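Local coordinates for protein thermostable carboxypeptidase 1 (Pyrococcus furiosus, PDB 1KA2) that removes amino acids one after another from the C-terminus of peptides as a cobalt-dependent, homodimeric metallocarboxypeptidase of family M32 with broad specificity, at residues H273-Y276 / E277-D281; H465-G468 / S469-P472; T334-D337 / V338-Y341. One frame throughout, in Å; residues are numbered along the deposited sequence.

How the contacts relate
Each of the three contacts is local, yet each marks a different event in the life of a helix. Contact 1 is the C-terminal end of the metal-binding helix 261-278, contact 2 the loop leaving helix 454-465, and contact 3 the N-terminal start of helix 335-342. Contacts 1 and 2 are mostly buried, their centres about 11 Å apart, and they touch through Gln279 and His465. Contact 3 is partly exposed, about 31 Å from contact 1 between centres. The chemistry follows position: metal ligation and buried polar pairs in contact 1, turns and aromatic packing in contact 2, a capping box in contact 3.

Contact 1: H273-Y276 / E277-D281; sequences HALY and ELQQD. With MG (magnesium ion), chain B.
Leu278 N reaches back to Ala274 O (2.6 Å) and Gln279 N to Leu275 O (2.6 Å), the closing hydrogen bonds of the HEXXH helix 261-278; Gln279 is the first residue past its end. One residue earlier, Glu277 N gives His273 O a weak bond at 3.4 Å. The last histidine of the motif, His273, turns its ring away from this helix end, and NE2 binds magnesium at 2.1 Å, beside His269, Glu299 and three waters. The other ring nitrogen, ND1, is hydrogen-bonded to His298, a second-shell residue that probably helps to fix the ring's rotation. His298 NE2 in turn meets Glu277 OE2, which also accepts from Gly292 N, so a buried carboxylate backs the histidine pair. In Tyr276, chi1 of -174° swings the ring beside the carbonyl carbon, where it stacks on that of His465; OH bonds to Val293 N. Gln279 NE2 is probably held by His465 ND1 and Lys457 O, while the rest of its side chain crosses Leu275, CD lying 3.4 Å from Leu275 CD1. The Gln280 amide plane is turned 39° from the Tyr276 ring, and Gln280 NE2 stands 3.0 Å from Tyr276 O.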
loop_
_atom_site.group_PDB
_atom_site.type_symbol
_atom_site.label_atom_id
_atom_site.label_comp_id
_atom_site.label_asym_id
_atom_site.label_seq_id
_atom_site.Cartn_x
_atom_site.Cartn_y
_atom_site.Cartn_z
ATOM N N HIS A 273 0.733 20.604 -3.701
ATOM C CA HIS A 273 0.689 20.007 -2.377
ATOM C C HIS A 273 1.936 19.158 -2.176
ATOM O O HIS A 273 2.597 19.228 -1.138
ATOM C CB HIS A 273 -0.528 19.085 -2.230
ATOM C CG HIS A 273 -1.825 19.798 -2.027
ATOM N ND1 HIS A 273 -2.067 20.612 -0.941
ATOM C CD2 HIS A 273 -2.975 19.773 -2.740
ATOM C CE1 HIS A 273 -3.308 21.057 -0.994
ATOM N NE2 HIS A 273 -3.879 20.562 -2.076
ATOM N N ALA A 274 2.238 18.355 -3.191
ATOM C CA ALA A 274 3.369 17.427 -3.159
ATOM C C ALA A 274 4.741 18.082 -3.014
ATOM O O ALA A 274 5.531 17.683 -2.151
ATOM C CB ALA A 274 3.337 16.543 -4.407
ATOM N N LEU A 275 5.026 19.081 -3.852
ATOM C CA LEU A 275 6.318 19.778 -3.813
ATOM C C LEU A 275 6.591 20.195 -2.381
ATOM O O LEU A 275 7.702 20.053 -1.866
ATOM C CB LEU A 275 6.300 21.018 -4.719
ATOM C CG LEU A 275 7.595 21.850 -4.735
ATOM C CD1 LEU A 275 8.692 21.059 -5.432
ATOM C CD2 LEU A 275 7.374 23.161 -5.457
ATOM N N TYR A 276 5.548 20.700 -1.741
ATOM C CA TYR A 276 5.609 21.139 -0.356
ATOM C C TYR A 276 6.138 20.021 0.557
ATOM O O TYR A 276 7.082 20.210 1.332
ATOM C CB TYR A 276 4.204 21.563 0.067
ATOM C CG TYR A 276 4.070 22.193 1.431
ATOM C CD1 TYR A 276 5.153 22.300 2.308
ATOM C CD2 TYR A 276 2.845 22.719 1.830
ATOM C CE1 TYR A 276 5.006 22.932 3.558
ATOM C CE2 TYR A 276 2.687 23.341 3.054
ATOM C CZ TYR A 276 3.756 23.451 3.918
ATOM O OH TYR A 276 3.542 24.075 5.138
ATOM N N GLU A 277 5.526 18.852 0.467
ATOM C CA GLU A 277 5.948 17.732 1.295
ATOM C C GLU A 277 7.303 17.209 0.829
ATOM O O GLU A 277 8.122 16.748 1.623
ATOM C CB GLU A 277 4.898 16.630 1.234
ATOM C CG GLU A 277 3.595 16.999 1.907
ATOM C CD GLU A 277 3.755 17.219 3.405
ATOM O OE1 GLU A 277 4.645 16.575 4.011
ATOM O OE2 GLU A 277 2.985 18.022 3.978
ATOM N N LEU A 278 7.522 17.301 -0.473
ATOM C CA LEU A 278 8.754 16.864 -1.103
ATOM C C LEU A 278 9.924 17.742 -0.665
ATOM O O LEU A 278 11.025 17.248 -0.436
ATOM C CB LEU A 278 8.585 16.940 -2.622
ATOM C CG LEU A 278 8.878 15.697 -3.468
ATOM C CD1 LEU A 278 8.435 14.462 -2.750
ATOM C CD2 LEU A 278 8.168 15.814 -4.818
ATOM N N GLN A 279 9.681 19.045 -0.540
ATOM C CA GLN A 279 10.743 19.968 -0.156
ATOM C C GLN A 279 10.823 20.203 1.343
ATOM O O GLN A 279 11.051 21.317 1.800
ATOM C CB GLN A 279 10.579 21.292 -0.906
ATOM C CG GLN A 279 10.602 21.090 -2.420
ATOM C CD GLN A 279 10.927 22.348 -3.199
ATOM O OE1 GLN A 279 11.807 22.338 -4.058
ATOM N NE2 GLN A 279 10.215 23.430 -2.916
ATOM N N GLN A 280 10.649 19.125 2.096
ATOM C CA GLN A 280 10.707 19.180 3.541
ATOM C C GLN A 280 12.171 19.002 3.942
ATOM O O GLN A 280 12.983 18.553 3.142
ATOM C CB GLN A 280 9.837 18.066 4.117
ATOM C CG GLN A 280 9.226 18.395 5.447
ATOM C CD GLN A 280 8.289 19.591 5.401
ATOM O OE1 GLN A 280 7.971 20.159 6.430
ATOM N NE2 GLN A 280 7.835 19.964 4.210
ATOM N N ASP A 281 12.510 19.367 5.171
ATOM C CA ASP A 281 13.885 19.257 5.654
ATOM C C ASP A 281 14.138 17.847 6.188
ATOM O O ASP A 281 13.557 17.458 7.199
ATOM C CB ASP A 281 14.107 20.284 6.765
ATOM C CG ASP A 281 15.569 20.494 7.092
ATOM O OD1 ASP A 281 16.298 19.491 7.216
ATOM O OD2 ASP A 281 15.985 21.667 7.242
HETATM MG MG MG B . -5.924 20.697 -2.400
HETATM O O HOH W 1 -6.312 18.646 -3.076
HETATM O O HOH W 2 -6.659 19.908 -0.524
HETATM O O HOH W 3 -8.088 21.189 -2.609
#

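Contact 2: H465-G468 / S469-P472; sequences HRWG and SIYP
Ile470 N donates to Trp467 O at 3.0 Å, a fairly straight bond (163°) that closes a type II' beta turn with Gly468 and Ser469 at its corners. Around the same carbonyl the isoleucine side chain folds back: CG1 lies 3.3 Å from Trp467 O, and CD1 continues to the edge of the indole, 4.2 Å from CE3. Tyr471 approaches that carbon as well, its ring edge bringing CE1 to 4.3 Å from Trp467 CE3. The isoleucine's other branch, CG2, which chi1 of -75° places anti to the backbone N, sits over the centre of the tyrosine ring, 3.3 Å above its plane. A water spans the turn, donating to Gly468 O and accepting from Tyr471 N. Behind this shell, a type I turn from His465 to Gly468 comes first and probably helps to place the tryptophan, and Arg466 CG rests 3.8 Å above the centre of one indole face. Gly468 has positive phi, a conformation that favours glycine. Ser469 OG is hydrogen-bonded to Gly291 O, and the Ser469 backbone to Ile289. The two consecutive turns lead the chain from helix 454-465 into helix 473-481, with Ser469, Ile470, Tyr471 and Pro472 packed along helix 81-99.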
loop_
_atom_site.group_PDB
_atom_site.type_symbol
_atom_site.label_atom_id
_atom_site.label_comp_id
_atom_site.label_asym_id
_atom_site.label_seq_id
_atom_site.Cartn_x
_atom_site.Cartn_y
_atom_site.Cartn_z
ATOM N N HIS A 465 8.209 25.792 2.698
ATOM C CA HIS A 465 8.488 24.361 2.853
ATOM C C HIS A 465 9.447 23.830 3.929
ATOM O O HIS A 465 9.036 23.064 4.801
ATOM C CB HIS A 465 8.906 23.799 1.490
ATOM C CG HIS A 465 7.934 24.109 0.386
ATOM N ND1 HIS A 465 8.179 23.794 -0.934
ATOM C CD2 HIS A 465 6.713 24.696 0.413
ATOM C CE1 HIS A 465 7.149 24.173 -1.673
ATOM N NE2 HIS A 465 6.248 24.723 -0.880
ATOM N N ARG A 466 10.718 24.216 3.864
ATOM C CA ARG A 466 11.704 23.710 4.815
ATOM C C ARG A 466 11.319 23.875 6.272
ATOM O O ARG A 466 11.828 23.160 7.133
ATOM C CB ARG A 466 13.063 24.373 4.587
ATOM C CG ARG A 466 13.070 25.880 4.831
ATOM C CD ARG A 466 14.499 26.431 4.824
ATOM N NE ARG A 466 15.276 25.868 5.924
ATOM C CZ ARG A 466 16.563 26.119 6.153
ATOM N NH1 ARG A 466 17.245 26.934 5.355
ATOM N NH2 ARG A 466 17.166 25.547 7.186
ATOM N N TRP A 467 10.418 24.812 6.553
ATOM C CA TRP A 467 10.008 25.063 7.924
ATOM C C TRP A 467 9.063 24.016 8.505
ATOM O O TRP A 467 8.878 23.954 9.723
ATOM C CB TRP A 467 9.391 26.464 8.034
ATOM C CG TRP A 467 10.339 27.527 7.559
ATOM C CD1 TRP A 467 10.134 28.421 6.547
ATOM C CD2 TRP A 467 11.683 27.738 8.014
ATOM N NE1 TRP A 467 11.270 29.164 6.338
ATOM C CE2 TRP A 467 12.234 28.766 7.226
ATOM C CE3 TRP A 467 12.473 27.152 9.010
ATOM C CZ2 TRP A 467 13.546 29.226 7.400
ATOM C CZ3 TRP A 467 13.783 27.611 9.185
ATOM C CH2 TRP A 467 14.302 28.638 8.380
ATOM N N GLY A 468 8.482 23.180 7.649
ATOM C CA GLY A 468 7.568 22.163 8.145
ATOM C C GLY A 468 6.578 22.722 9.158
ATOM O O GLY A 468 5.935 23.745 8.900
ATOM N N SER A 469 6.476 22.054 10.307
ATOM C CA SER A 469 5.565 22.446 11.373
ATOM C C SER A 469 6.290 23.063 12.561
ATOM O O SER A 469 5.851 22.929 13.705
ATOM C CB SER A 469 4.767 21.236 11.850
ATOM O OG SER A 469 4.019 20.695 10.780
ATOM N N ILE A 470 7.395 23.741 12.290
ATOM C CA ILE A 470 8.149 24.375 13.356
ATOM C C ILE A 470 7.342 25.486 14.039
ATOM O O ILE A 470 7.287 25.560 15.265
ATOM C CB ILE A 470 9.478 24.942 12.809
ATOM C CG1 ILE A 470 10.454 23.784 12.569
ATOM C CG2 ILE A 470 10.070 25.947 13.779
ATOM C CD1 ILE A 470 11.688 24.160 11.787
ATOM N N TYR A 471 6.707 26.330 13.233
ATOM C CA TYR A 471 5.924 27.449 13.744
ATOM C C TYR A 471 4.449 27.310 13.398
ATOM O O TYR A 471 4.099 26.677 12.404
ATOM C CB TYR A 471 6.431 28.764 13.138
ATOM C CG TYR A 471 7.933 28.946 13.192
ATOM C CD1 TYR A 471 8.724 28.754 12.056
ATOM C CD2 TYR A 471 8.566 29.320 14.379
ATOM C CE1 TYR A 471 10.111 28.936 12.103
ATOM C CE2 TYR A 471 9.949 29.500 14.436
ATOM C CZ TYR A 471 10.711 29.308 13.295
ATOM O OH TYR A 471 12.071 29.507 13.355
ATOM N N PRO A 472 3.564 27.909 14.214
ATOM C CA PRO A 472 2.128 27.823 13.931
ATOM C C PRO A 472 1.895 28.554 12.616
ATOM O O PRO A 472 2.744 29.336 12.188
ATOM C CB PRO A 472 1.496 28.553 15.116
ATOM C CG PRO A 472 2.505 28.364 16.224
ATOM C CD PRO A 472 3.809 28.578 15.506
HETATM O O HOH W 4 6.131 26.530 10.210
#

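Contact 3: T334-D337 / V338-Y341; sequences TPED and VYLY
Val338 N donates to Thr334 O (3.1 Å), and beside this first turn of helix 335-342 the side chains of Thr334 and Asp337 bind each other's backbone. Asp337 N gives its hydrogen to Thr334 OG1 at 3.3 Å. In return Thr334 N donates to Asp337 OD1, also at 3.3 Å. It meets the carboxylate on its anti side, 32° out of the plane. Chi1 of Asp337 (-87°) keeps the carboxylate beside its own nitrogen, facing back toward the threonine. Glu336 N adds a weak bond to the same hydroxyl oxygen. This reciprocal arrangement is a capping box, with Thr334 as N-cap: it occupies amide hydrogens that lack a preceding turn of carbonyls. Beyond it the ordinary helical pattern takes over. The straightest of the bonds across the segments, 171°, runs from Leu340 N to Glu336 O at 2.8 Å, whereas Tyr341 N comes to Asp337 O from above the carbonyl plane. Side chains pack on this frame. Glu336 bends at chi2, which brings OE1 to 4.0 Å from Leu340 CG, while its OE2 forms a salt bridge with Lys313. Val338 CG2 lies 3.5 Å from Thr334 O, and the side chain presses on Val316 and Leu323 of helix 313-326. Tyr341 leads its ring away to Phe260 and Arg261, with OH hydrogen-bonded to Asp259.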
loop_
_atom_site.group_PDB
_atom_site.type_symbol
_atom_site.label_atom_id
_atom_site.label_comp_id
_atom_site.label_asym_id
_atom_site.label_seq_id
_atom_site.Cartn_x
_atom_site.Cartn_y
_atom_site.Cartn_z
ATOM N N THR A 334 -6.659 28.071 -30.873
ATOM C CA THR A 334 -5.405 28.805 -30.725
ATOM C C THR A 334 -5.053 28.895 -29.243
ATOM O O THR A 334 -5.870 28.558 -28.383
ATOM C CB THR A 334 -5.547 30.236 -31.242
ATOM O OG1 THR A 334 -6.214 31.027 -30.250
ATOM C CG2 THR A 334 -6.368 30.246 -32.521
ATOM N N PRO A 335 -3.829 29.342 -28.922
ATOM C CA PRO A 335 -3.421 29.463 -27.520
ATOM C C PRO A 335 -4.282 30.437 -26.704
ATOM O O PRO A 335 -4.371 30.310 -25.478
ATOM C CB PRO A 335 -1.950 29.894 -27.611
ATOM C CG PRO A 335 -1.828 30.469 -28.985
ATOM C CD PRO A 335 -2.682 29.568 -29.815
ATOM N N GLU A 336 -4.905 31.406 -27.377
ATOM C CA GLU A 336 -5.776 32.362 -26.685
ATOM C C GLU A 336 -7.058 31.618 -26.330
ATOM O O GLU A 336 -7.663 31.854 -25.287
ATOM C CB GLU A 336 -6.113 33.567 -27.576
ATOM C CG GLU A 336 -5.404 34.869 -27.195
ATOM C CD GLU A 336 -5.819 35.419 -25.831
ATOM O OE1 GLU A 336 -7.024 35.684 -25.624
ATOM O OE2 GLU A 336 -4.934 35.600 -24.964
ATOM N N ASP A 337 -7.467 30.719 -27.215
ATOM C CA ASP A 337 -8.662 29.919 -26.991
ATOM C C ASP A 337 -8.457 29.073 -25.745
ATOM O O ASP A 337 -9.381 28.869 -24.962
ATOM C CB ASP A 337 -8.925 29.005 -28.190
ATOM C CG ASP A 337 -9.748 29.678 -29.271
ATOM O OD1 ASP A 337 -9.707 29.205 -30.428
ATOM O OD2 ASP A 337 -10.447 30.665 -28.959
ATOM N N VAL A 338 -7.237 28.577 -25.568
ATOM C CA VAL A 338 -6.926 27.760 -24.409
ATOM C C VAL A 338 -6.891 28.665 -23.192
ATOM O O VAL A 338 -7.354 28.288 -22.116
ATOM C CB VAL A 338 -5.565 27.034 -24.563
ATOM C CG1 VAL A 338 -5.281 26.198 -23.320
ATOM C CG2 VAL A 338 -5.588 26.134 -25.812
ATOM N N TYR A 339 -6.352 29.868 -23.367
ATOM C CA TYR A 339 -6.294 30.806 -22.258
ATOM C C TYR A 339 -7.696 31.122 -21.736
ATOM O O TYR A 339 -7.981 30.890 -20.564
ATOM C CB TYR A 339 -5.618 32.117 -22.660
ATOM C CG TYR A 339 -5.514 33.061 -21.490
ATOM C CD1 TYR A 339 -4.548 32.870 -20.504
ATOM C CD2 TYR A 339 -6.436 34.094 -21.316
ATOM C CE1 TYR A 339 -4.503 33.683 -19.369
ATOM C CE2 TYR A 339 -6.404 34.909 -20.183
ATOM C CZ TYR A 339 -5.439 34.700 -19.215
ATOM O OH TYR A 339 -5.410 35.497 -18.088
ATOM N N LEU A 340 -8.565 31.653 -22.598
ATOM C CA LEU A 340 -9.929 32.001 -22.191
ATOM C C LEU A 340 -10.632 30.802 -21.544
ATOM O O LEU A 340 -11.382 30.945 -20.580
ATOM C CB LEU A 340 -10.734 32.504 -23.402
ATOM C CG LEU A 340 -10.237 33.802 -24.069
ATOM C CD1 LEU A 340 -11.035 34.066 -25.340
ATOM C CD2 LEU A 340 -10.368 34.984 -23.103
ATOM N N TYR A 341 -10.373 29.619 -22.086
ATOM C CA TYR A 341 -10.943 28.377 -21.581
ATOM C C TYR A 341 -10.503 28.166 -20.127
ATOM O O TYR A 341 -11.334 27.932 -19.247
ATOM C CB TYR A 341 -10.467 27.236 -22.486
ATOM C CG TYR A 341 -10.755 25.835 -22.018
ATOM C CD1 TYR A 341 -12.021 25.470 -21.555
ATOM C CD2 TYR A 341 -9.768 24.851 -22.093
ATOM C CE1 TYR A 341 -12.295 24.159 -21.178
ATOM C CE2 TYR A 341 -10.027 23.538 -21.722
ATOM C CZ TYR A 341 -11.293 23.195 -21.266
ATOM O OH TYR A 341 -11.548 21.887 -20.916
#